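Local coordinates for protein putative SAM-dependent O-methyltranferase (Podospora anserina, PDB 4YMH) that probably transfers a methyl group from S-adenosylmethionine to an oxygen of its substrate, at residues A145-Y150 against C171-A176; F175-T180 against V224-T229; D46-R51 against S76-L81. All blocks are in the same frame, centred on the assembly; numbering follows the deposited sequence.

All three contacts are buried, and all join loops or strand and helix ends of one Rossmann-like methyltransferase domain. Contacts 1 and 2 are neighbours: they share Phe175 and Ala176, and Asn173 of the first bonds Asp226 of the second. Contact 3 lies about 15 Å from contact 1, centre to centre, at the other end of SAH (S-adenosyl-L-homocysteine), and both contacts touch it: contact 1 near the adenine and ribose, contact 3 at the amino acid end. Their chemistry differs accordingly. Contact 1 is a lysine-tyrosine hydrogen-bond network, contact 2 a salt bridge with a glycine on a ring face beside the second subunit, and contact 3 serines around the ligand backed by tyrosine and methionine.

Contact 1 (A145-Y150 against C171-A176); sequences ANKDGY and CDNVFA. With SAH (S-adenosyl-L-homocysteine), chain E.
Tyr150 OH works in two directions at once: it gives a hydrogen bond to Asp172 O (2.7 Å) and takes one from Lys147 NZ (3.0 Å). Asp172 O lies at the ring edge, in the plane of the tyrosine, while the hydroxyl stands 28° off the carbonyl plane. The same Lys147 NZ also reaches Ala145 O (3.1 Å), in the plane of that carbonyl, and makes a weak bond to Asn173 OD1 (3.5 Å). A bend at chi2 (-56°) curls the lysine chain back over its own loop. On the tyrosine ring itself, CE2 packs against Cys171 CB at 4.0 Å. With a phenylalanine in place of Tyr150, Asp172 O would probably lose this donor and the lysine amino group one of the acceptors that fix it. Asn146 OD1 comes within 3.2 Å of SAH N6. In cation-dependent relatives an Asp and an Asp-Asn pair at these strand ends hold the metal, probably matching Asp144, Asp172 and Asn173; none is modelled here. Asn173 ND2 is bonded to Asp226. Lys147 and Tyr150 both lean on Leu204 of helix 194-212, whose Phe207 meets the tyrosine edge-to-face, and Val143 of strand 138-143 touches Tyr150 and Cys171.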
loop_
_atom_site.group_PDB
_atom_site.type_symbol
_atom_site.label_atom_id
_atom_site.label_comp_id
_atom_site.label_asym_id
_atom_site.label_seq_id
_atom_site.Cartn_x
_atom_site.Cartn_y
_atom_site.Cartn_z
ATOM N N ALA A 145 1.297 -14.525 11.638
ATOM C CA ALA A 145 1.613 -15.478 12.717
ATOM C C ALA A 145 3.126 -15.703 12.881
ATOM O O ALA A 145 3.912 -14.759 12.766
ATOM C CB ALA A 145 0.907 -16.802 12.467
ATOM N N ASN A 146 3.537 -16.945 13.137
ATOM C CA ASN A 146 4.965 -17.237 13.295
ATOM C C ASN A 146 5.694 -17.000 11.970
ATOM O O ASN A 146 5.297 -17.528 10.922
ATOM C CB ASN A 146 5.190 -18.672 13.795
ATOM C CG ASN A 146 4.416 -19.692 12.991
ATOM O OD1 ASN A 146 3.222 -19.514 12.735
ATOM N ND2 ASN A 146 5.095 -20.761 12.573
ATOM N N LYS A 147 6.742 -16.180 12.013
ATOM C CA LYS A 147 7.397 -15.746 10.784
ATOM C C LYS A 147 8.043 -16.920 10.057
ATOM O O LYS A 147 8.161 -16.896 8.826
ATOM C CB LYS A 147 8.430 -14.653 11.073
ATOM C CG LYS A 147 7.909 -13.500 11.944
ATOM C CD LYS A 147 6.661 -12.823 11.366
ATOM C CE LYS A 147 6.095 -11.833 12.383
ATOM N NZ LYS A 147 4.610 -11.731 12.296
ATOM N N ASP A 148 8.439 -17.960 10.794
ATOM C CA ASP A 148 9.069 -19.112 10.148
ATOM C C ASP A 148 8.033 -20.021 9.471
ATOM O O ASP A 148 8.392 -20.989 8.801
ATOM C CB ASP A 148 9.941 -19.916 11.149
ATOM C CG ASP A 148 9.134 -20.589 12.266
ATOM O OD1 ASP A 148 7.980 -20.215 12.512
ATOM O OD2 ASP A 148 9.680 -21.480 12.946
ATOM N N GLY A 149 6.751 -19.698 9.629
ATOM C CA GLY A 149 5.679 -20.468 9.006
ATOM C C GLY A 149 5.061 -19.893 7.727
ATOM O O GLY A 149 4.290 -20.580 7.036
ATOM N N TYR A 150 5.410 -18.649 7.392
ATOM C CA TYR A 150 4.766 -17.945 6.276
ATOM C C TYR A 150 4.824 -18.739 4.970
ATOM O O TYR A 150 3.802 -18.911 4.286
ATOM C CB TYR A 150 5.408 -16.566 6.051
ATOM C CG TYR A 150 4.960 -15.451 6.981
ATOM C CD1 TYR A 150 4.521 -15.716 8.270
ATOM C CD2 TYR A 150 4.999 -14.124 6.564
ATOM C CE1 TYR A 150 4.136 -14.686 9.124
ATOM C CE2 TYR A 150 4.605 -13.091 7.402
ATOM C CZ TYR A 150 4.182 -13.378 8.679
ATOM O OH TYR A 150 3.806 -12.348 9.506
ATOM N N CYS A 171 0.880 -10.174 3.777
ATOM C CA CYS A 171 1.767 -10.737 4.801
ATOM C C CYS A 171 2.458 -9.614 5.564
ATOM O O CYS A 171 3.130 -8.771 4.965
ATOM C CB CYS A 171 2.799 -11.665 4.165
ATOM S SG CYS A 171 2.097 -12.943 3.078
ATOM N N ASP A 172 2.304 -9.625 6.888
ATOM C CA ASP A 172 2.760 -8.533 7.748
ATOM C C ASP A 172 4.143 -8.790 8.372
ATOM O O ASP A 172 4.558 -9.940 8.528
ATOM C CB ASP A 172 1.718 -8.303 8.844
ATOM C CG ASP A 172 1.748 -6.907 9.396
ATOM O OD1 ASP A 172 2.144 -5.988 8.653
ATOM O OD2 ASP A 172 1.368 -6.724 10.571
ATOM N N ASN A 173 4.839 -7.712 8.739
ATOM C CA ASN A 173 6.157 -7.797 9.378
ATOM C C ASN A 173 7.237 -8.487 8.567
ATOM O O ASN A 173 8.178 -9.040 9.140
ATOM C CB ASN A 173 6.051 -8.530 10.724
ATOM C CG ASN A 173 5.176 -7.805 11.707
ATOM O OD1 ASN A 173 4.103 -8.287 12.083
ATOM N ND2 ASN A 173 5.626 -6.633 12.136
ATOM N N VAL A 174 7.137 -8.451 7.243
ATOM C CA VAL A 174 8.090 -9.203 6.428
ATOM C C VAL A 174 9.527 -8.654 6.533
ATOM O O VAL A 174 10.498 -9.382 6.297
ATOM C CB VAL A 174 7.575 -9.253 4.958
ATOM C CG1 VAL A 174 8.529 -10.009 4.038
ATOM C CG2 VAL A 174 6.231 -9.960 4.951
ATOM N N PHE A 175 9.672 -7.387 6.913
ATOM C CA PHE A 175 11.008 -6.797 7.055
ATOM C C PHE A 175 11.732 -7.235 8.327
ATOM O O PHE A 175 12.943 -7.070 8.429
ATOM C CB PHE A 175 10.934 -5.268 7.072
ATOM C CG PHE A 175 10.717 -4.643 5.714
ATOM C CD1 PHE A 175 10.828 -5.391 4.548
ATOM C CD2 PHE A 175 10.421 -3.297 5.613
ATOM C CE1 PHE A 175 10.644 -4.794 3.304
ATOM C CE2 PHE A 175 10.224 -2.698 4.368
ATOM C CZ PHE A 175 10.338 -3.447 3.220
ATOM N N ALA A 176 10.976 -7.721 9.307
ATOM C CA ALA A 176 11.535 -8.077 10.620
ATOM C C ALA A 176 12.385 -6.919 11.159
ATOM O O ALA A 176 13.555 -7.097 11.517
ATOM C CB ALA A 176 12.372 -9.373 10.522
HETATM N N SAH E . -2.778 -10.046 14.093
HETATM C CA SAH E . -2.595 -9.489 15.403
HETATM C CB SAH E . -1.231 -9.854 15.983
HETATM C CG SAH E . -0.722 -11.271 15.734
HETATM S SD SAH E . 0.765 -11.563 16.618
HETATM C C SAH E . -2.721 -7.990 15.381
HETATM O O SAH E . -2.975 -7.393 16.400
HETATM O OXT SAH E . -2.554 -7.396 14.327
HETATM C "C5'" SAH E . 1.013 -13.217 16.117
HETATM C "C4'" SAH E . 0.063 -14.221 16.752
HETATM O "O4'" SAH E . 0.229 -15.482 16.130
HETATM C "C3'" SAH E . 0.347 -14.450 18.217
HETATM O "O3'" SAH E . -0.816 -14.267 18.989
HETATM C "C2'" SAH E . 0.807 -15.883 18.295
HETATM O "O2'" SAH E . 0.485 -16.509 19.496
HETATM C "C1'" SAH E . 0.178 -16.518 17.079
HETATM N N9 SAH E . 0.914 -17.685 16.573
HETATM C C8 SAH E . 2.222 -17.867 16.536
HETATM N N7 SAH E . 2.520 -19.038 16.003
HETATM C C5 SAH E . 1.392 -19.622 15.683
HETATM C C6 SAH E . 0.989 -20.884 15.065
HETATM N N6 SAH E . 1.922 -21.737 14.705
HETATM N N1 SAH E . -0.305 -21.130 14.879
HETATM C C2 SAH E . -1.218 -20.237 15.244
HETATM N N3 SAH E . -0.936 -19.074 15.801
HETATM C C4 SAH E . 0.331 -18.720 16.041
#

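Contact 2 (F175-T180 against V224-T229); sequences FARGLT and VFDGVT
Asp226 OD2 is gripped by two groups, the guanidinium of Arg177 and the side-chain amide of Asn173. Asp226 sits in the type II' turn from Val224 to Gly227, which closes the beta hairpin of strands 217-222 and 228-233. Of the seven strands of the sheet, 228-233 alone runs antiparallel to the rest, lying between 167-171 and the edge strand 217-222, in the order 3-2-1-4-5-7-6 usual for class I methyltransferases. The loop 175-180, which follows strand 167-171, packs against the turn. Arg177 holds both carboxylate oxygens of Asp226. Its backbone N gives a bond to OD1 on the syn lone pair (2.8 Å), and its NH1 makes a salt bridge to OD2 (3.0 Å). The two side chains cross at about a right angle. NH1 meets OD2 from well above the carboxylate plane, while that oxygen stays within the guanidinium plane. Although CB of Arg177 points away from the turn, a bend at chi2 (-66°) brings its end back to the aspartate. Asp226 also binds through its main chain, since Phe175 N donates to Asp226 O at 2.8 Å with an N-H...O angle of 156°. The loop braces itself as well: Phe175 O accepts from Gly178 N and Thr180 N, which arrive from opposite faces of its plane. Phe175 packs on Cys20 of the second subunit and Asp226 on Leu6 of that subunit, so the contact forms part of the dimer interface. Phe175 then lays one ring face over the turn, where a side chain on Gly227 would collide with it. Gly227 CA sits over the ring centre, 3.6 Å from the centroid of the Phe175 ring, a CH-pi contact only 12° off the normal.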
loop_
_atom_site.group_PDB
_atom_site.type_symbol
_atom_site.label_atom_id
_atom_site.label_comp_id
_atom_site.label_asym_id
_atom_site.label_seq_id
_atom_site.Cartn_x
_atom_site.Cartn_y
_atom_site.Cartn_z
ATOM N N PHE A 175 9.672 -7.387 6.913
ATOM C CA PHE A 175 11.008 -6.797 7.055
ATOM C C PHE A 175 11.732 -7.235 8.327
ATOM O O PHE A 175 12.943 -7.070 8.429
ATOM C CB PHE A 175 10.934 -5.268 7.072
ATOM C CG PHE A 175 10.717 -4.643 5.714
ATOM C CD1 PHE A 175 10.828 -5.391 4.548
ATOM C CD2 PHE A 175 10.421 -3.297 5.613
ATOM C CE1 PHE A 175 10.644 -4.794 3.304
ATOM C CE2 PHE A 175 10.224 -2.698 4.368
ATOM C CZ PHE A 175 10.338 -3.447 3.220
ATOM N N ALA A 176 10.976 -7.721 9.307
ATOM C CA ALA A 176 11.535 -8.077 10.620
ATOM C C ALA A 176 12.385 -6.919 11.159
ATOM O O ALA A 176 13.555 -7.097 11.517
ATOM C CB ALA A 176 12.372 -9.373 10.522
ATOM N N ARG A 177 11.792 -5.728 11.142
ATOM C CA ARG A 177 12.401 -4.480 11.613
ATOM C C ARG A 177 13.550 -3.987 10.734
ATOM O O ARG A 177 14.235 -3.017 11.079
ATOM C CB ARG A 177 12.881 -4.651 13.058
ATOM C CG ARG A 177 11.807 -5.188 14.003
ATOM C CD ARG A 177 10.692 -4.190 14.176
ATOM N NE ARG A 177 9.959 -4.424 15.420
ATOM C CZ ARG A 177 8.760 -4.994 15.506
ATOM N NH1 ARG A 177 8.125 -5.397 14.414
ATOM N NH2 ARG A 177 8.190 -5.151 16.698
ATOM N N GLY A 178 13.752 -4.649 9.599
ATOM C CA GLY A 178 14.854 -4.351 8.707
ATOM C C GLY A 178 15.820 -5.520 8.626
ATOM O O GLY A 178 16.603 -5.624 7.700
ATOM N N LEU A 179 15.736 -6.440 9.581
ATOM C CA LEU A 179 16.743 -7.495 9.659
ATOM C C LEU A 179 16.567 -8.588 8.602
ATOM O O LEU A 179 17.509 -9.359 8.340
ATOM C CB LEU A 179 16.755 -8.110 11.067
ATOM C CG LEU A 179 17.062 -7.128 12.209
ATOM C CD1 LEU A 179 17.250 -7.890 13.538
ATOM C CD2 LEU A 179 18.287 -6.280 11.905
ATOM N N THR A 180 15.395 -8.645 7.970
ATOM C CA THR A 180 15.209 -9.526 6.811
ATOM C C THR A 180 16.186 -9.163 5.696
ATOM O O THR A 180 16.737 -10.033 5.005
ATOM C CB THR A 180 13.756 -9.448 6.266
ATOM O OG1 THR A 180 12.860 -9.999 7.236
ATOM C CG2 THR A 180 13.622 -10.219 4.961
ATOM N N VAL A 224 6.102 -0.567 3.455
ATOM C CA VAL A 224 5.204 0.184 4.331
ATOM C C VAL A 224 5.112 -0.582 5.662
ATOM O O VAL A 224 5.228 -1.798 5.679
ATOM C CB VAL A 224 3.803 0.370 3.665
ATOM C CG1 VAL A 224 3.026 -0.944 3.637
ATOM C CG2 VAL A 224 2.990 1.520 4.311
ATOM N N PHE A 225 4.916 0.138 6.764
ATOM C CA PHE A 225 4.842 -0.469 8.096
ATOM C C PHE A 225 6.112 -1.299 8.336
ATOM O O PHE A 225 7.210 -0.794 8.141
ATOM C CB PHE A 225 3.557 -1.298 8.231
ATOM C CG PHE A 225 2.292 -0.503 7.959
ATOM C CD1 PHE A 225 2.094 0.727 8.560
ATOM C CD2 PHE A 225 1.310 -0.982 7.103
ATOM C CE1 PHE A 225 0.937 1.467 8.328
ATOM C CE2 PHE A 225 0.149 -0.242 6.871
ATOM C CZ PHE A 225 -0.027 0.987 7.484
ATOM N N ASP A 226 5.973 -2.559 8.734
ATOM C CA ASP A 226 7.149 -3.408 8.978
ATOM C C ASP A 226 7.368 -4.336 7.773
ATOM O O ASP A 226 7.884 -5.442 7.897
ATOM C CB ASP A 226 6.968 -4.205 10.284
ATOM C CG ASP A 226 8.251 -4.916 10.745
ATOM O OD1 ASP A 226 9.371 -4.483 10.386
ATOM O OD2 ASP A 226 8.123 -5.920 11.483
ATOM N N GLY A 227 6.973 -3.861 6.591
ATOM C CA GLY A 227 7.107 -4.638 5.366
ATOM C C GLY A 227 5.846 -5.449 5.123
ATOM O O GLY A 227 5.477 -6.282 5.942
ATOM N N VAL A 228 5.183 -5.207 3.993
ATOM C CA VAL A 228 3.954 -5.937 3.691
ATOM C C VAL A 228 4.060 -6.598 2.330
ATOM O O VAL A 228 4.171 -5.913 1.317
ATOM C CB VAL A 228 2.728 -5.015 3.708
ATOM C CG1 VAL A 228 1.461 -5.788 3.290
ATOM C CG2 VAL A 228 2.574 -4.361 5.099
ATOM N N THR A 229 4.048 -7.924 2.302
ATOM C CA THR A 229 4.064 -8.615 1.027
ATOM C C THR A 229 2.640 -8.816 0.512
ATOM O O THR A 229 1.808 -9.414 1.183
ATOM C CB THR A 229 4.784 -9.970 1.114
ATOM O OG1 THR A 229 6.122 -9.765 1.610
ATOM C CG2 THR A 229 4.853 -10.589 -0.259
#

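Contact 3 (D46-R51 against S76-L81); sequences DKMSSR and SGYSAL. With SAH (S-adenosyl-L-homocysteine), chain E.
The loop 46-51 runs past the start of helix 78-86 with matched spacing, the CA atoms of Met48 and Tyr78 lying 7.2 Å apart, like those of Ser49 and Ser79. Tyr78 does most of the bridging. Its chi1 of 175° sets CG anti to the backbone N and carries the ring across to the loop, where OH donates to Ser50 O (2.8 Å), standing above that carbonyl plane, 39° out of it. Ser49 CB meets the edge of the ring, in its plane, with CE2 at 3.7 Å. Met48 crosses the tyrosine at about a right angle: its CG touches CD2 at 3.8 Å, and SD stands oblique to the ring, 4.6 Å from its centroid, as a Met-aromatic contact. Segment 76-81 spans the end of the loop after strand 68-72 and the first turn of helix 78-86, part of the first beta-loop-helix unit of the Rossmann-like fold, with Gly77 as the N-cap. Here the amino acid end of SAH is held. Ser49 OG donates to SAH OXT at 2.6 Å, and Ser49 N adds a weak bond to the other carboxylate oxygen. From the helix, Ser79 OG accepts a hydrogen bond from SAH N (3.0 Å); Glu71 is its second partner. The carboxylate faces the helix start, whose dipole would probably favour its negative charge. The ring of Trp35 meets that of Tyr78, planes about 55° apart, and its NE1 bonds Ser49 O. Ser50 OG caps Gln53 N at the start of helix 51-64 and also bonds Ser4 of the second subunit.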
loop_
_atom_site.group_PDB
_atom_site.type_symbol
_atom_site.label_atom_id
_atom_site.label_comp_id
_atom_site.label_asym_id
_atom_site.label_seq_id
_atom_site.Cartn_x
_atom_site.Cartn_y
_atom_site.Cartn_z
ATOM N N ASP A 46 3.501 -5.456 21.869
ATOM C CA ASP A 46 4.166 -4.933 20.674
ATOM C C ASP A 46 3.869 -5.799 19.444
ATOM O O ASP A 46 4.041 -5.352 18.308
ATOM C CB ASP A 46 5.682 -4.821 20.897
ATOM C CG ASP A 46 6.259 -6.009 21.647
ATOM O OD1 ASP A 46 5.519 -6.654 22.420
ATOM O OD2 ASP A 46 7.466 -6.295 21.477
ATOM N N LYS A 47 3.418 -7.030 19.682
ATOM C CA LYS A 47 2.957 -7.926 18.621
ATOM C C LYS A 47 1.724 -7.381 17.906
ATOM O O LYS A 47 1.437 -7.759 16.767
ATOM C CB LYS A 47 2.626 -9.311 19.186
ATOM C CG LYS A 47 3.791 -10.064 19.798
ATOM C CD LYS A 47 3.359 -11.475 20.165
ATOM C CE LYS A 47 4.495 -12.261 20.795
ATOM N NZ LYS A 47 4.118 -13.684 20.978
ATOM N N MET A 48 0.980 -6.509 18.585
ATOM C CA MET A 48 -0.248 -5.957 18.020
ATOM C C MET A 48 0.046 -4.883 16.972
ATOM O O MET A 48 1.030 -4.150 17.085
ATOM C CB MET A 48 -1.133 -5.382 19.134
ATOM C CG MET A 48 -2.442 -4.775 18.660
ATOM S SD MET A 48 -3.480 -4.414 20.085
ATOM C CE MET A 48 -2.349 -3.419 21.054
ATOM N N SER A 49 -0.805 -4.797 15.951
ATOM C CA SER A 49 -0.660 -3.768 14.924
ATOM C C SER A 49 -0.856 -2.383 15.543
ATOM O O SER A 49 -1.399 -2.272 16.639
ATOM C CB SER A 49 -1.649 -4.018 13.783
ATOM O OG SER A 49 -1.410 -5.296 13.199
ATOM N N SER A 50 -0.383 -1.341 14.860
ATOM C CA SER A 50 -0.606 0.046 15.281
ATOM C C SER A 50 -2.025 0.530 14.951
ATOM O O SER A 50 -2.785 -0.159 14.273
ATOM C CB SER A 50 0.394 0.972 14.600
ATOM O OG SER A 50 0.071 1.094 13.218
ATOM N N ARG A 51 -2.370 1.727 15.415
ATOM C CA ARG A 51 -3.654 2.340 15.073
ATOM C C ARG A 51 -3.757 2.680 13.582
ATOM O O ARG A 51 -4.807 2.472 12.952
ATOM C CB ARG A 51 -3.878 3.600 15.910
ATOM C CG ARG A 51 -4.029 3.332 17.401
ATOM C CD ARG A 51 -4.260 4.617 18.191
ATOM N NE ARG A 51 -5.421 5.370 17.717
ATOM C CZ ARG A 51 -6.090 6.256 18.451
ATOM N NH1 ARG A 51 -5.733 6.494 19.707
ATOM N NH2 ARG A 51 -7.128 6.895 17.936
ATOM N N SER A 76 -4.688 -10.729 20.281
ATOM C CA SER A 76 -5.785 -10.287 21.157
ATOM C C SER A 76 -7.079 -9.949 20.399
ATOM O O SER A 76 -8.067 -9.533 21.005
ATOM C CB SER A 76 -5.359 -9.077 21.989
ATOM O OG SER A 76 -5.514 -7.869 21.257
ATOM N N GLY A 77 -7.078 -10.147 19.086
ATOM C CA GLY A 77 -8.261 -9.916 18.275
ATOM C C GLY A 77 -8.351 -8.553 17.594
ATOM O O GLY A 77 -9.344 -8.255 16.930
ATOM N N TYR A 78 -7.331 -7.718 17.759
ATOM C CA TYR A 78 -7.340 -6.366 17.183
ATOM C C TYR A 78 -7.550 -6.345 15.670
ATOM O O TYR A 78 -8.410 -5.604 15.169
ATOM C CB TYR A 78 -6.034 -5.638 17.523
ATOM C CG TYR A 78 -5.879 -4.272 16.874
ATOM C CD1 TYR A 78 -6.686 -3.203 17.255
ATOM C CD2 TYR A 78 -4.913 -4.049 15.892
ATOM C CE1 TYR A 78 -6.541 -1.955 16.669
ATOM C CE2 TYR A 78 -4.763 -2.797 15.300
ATOM C CZ TYR A 78 -5.581 -1.756 15.695
ATOM O OH TYR A 78 -5.452 -0.502 15.123
ATOM N N SER A 79 -6.777 -7.143 14.933
ATOM C CA SER A 79 -6.914 -7.113 13.475
ATOM C C SER A 79 -8.214 -7.799 13.045
ATOM O O SER A 79 -8.852 -7.351 12.099
ATOM C CB SER A 79 -5.693 -7.727 12.763
ATOM O OG SER A 79 -5.412 -9.046 13.186
ATOM N N ALA A 80 -8.637 -8.848 13.753
ATOM C CA ALA A 80 -9.951 -9.440 13.476
ATOM C C ALA A 80 -11.080 -8.416 13.643
ATOM O O ALA A 80 -12.009 -8.373 12.831
ATOM C CB ALA A 80 -10.203 -10.656 14.383
ATOM N N LEU A 81 -11.007 -7.593 14.689
ATOM C CA LEU A 81 -12.042 -6.590 14.904
ATOM C C LEU A 81 -11.945 -5.465 13.867
ATOM O O LEU A 81 -12.970 -4.872 13.497
ATOM C CB LEU A 81 -11.969 -6.022 16.326
ATOM C CG LEU A 81 -12.370 -7.028 17.420
ATOM C CD1 LEU A 81 -12.036 -6.501 18.818
ATOM C CD2 LEU A 81 -13.855 -7.369 17.316
HETATM N N SAH E . -2.778 -10.046 14.093
HETATM C CA SAH E . -2.595 -9.489 15.403
HETATM C CB SAH E . -1.231 -9.854 15.983
HETATM C CG SAH E . -0.722 -11.271 15.734
HETATM S SD SAH E . 0.765 -11.563 16.618
HETATM C C SAH E . -2.721 -7.990 15.381
HETATM O O SAH E . -2.975 -7.393 16.400
HETATM O OXT SAH E . -2.554 -7.396 14.327
HETATM C "C5'" SAH E . 1.013 -13.217 16.117
HETATM C "C4'" SAH E . 0.063 -14.221 16.752
HETATM O "O4'" SAH E . 0.229 -15.482 16.130
HETATM C "C3'" SAH E . 0.347 -14.450 18.217
HETATM O "O3'" SAH E . -0.816 -14.267 18.989
HETATM C "C2'" SAH E . 0.807 -15.883 18.295
HETATM O "O2'" SAH E . 0.485 -16.509 19.496
HETATM C "C1'" SAH E . 0.178 -16.518 17.079
HETATM N N9 SAH E . 0.914 -17.685 16.573
HETATM C C8 SAH E . 2.222 -17.867 16.536
HETATM N N7 SAH E . 2.520 -19.038 16.003
HETATM C C5 SAH E . 1.392 -19.622 15.683
HETATM C C6 SAH E . 0.989 -20.884 15.065
HETATM N N6 SAH E . 1.922 -21.737 14.705
HETATM N N1 SAH E . -0.305 -21.130 14.879
HETATM C C2 SAH E . -1.218 -20.237 15.244
HETATM N N3 SAH E . -0.936 -19.074 15.801
HETATM C C4 SAH E . 0.331 -18.720 16.041
#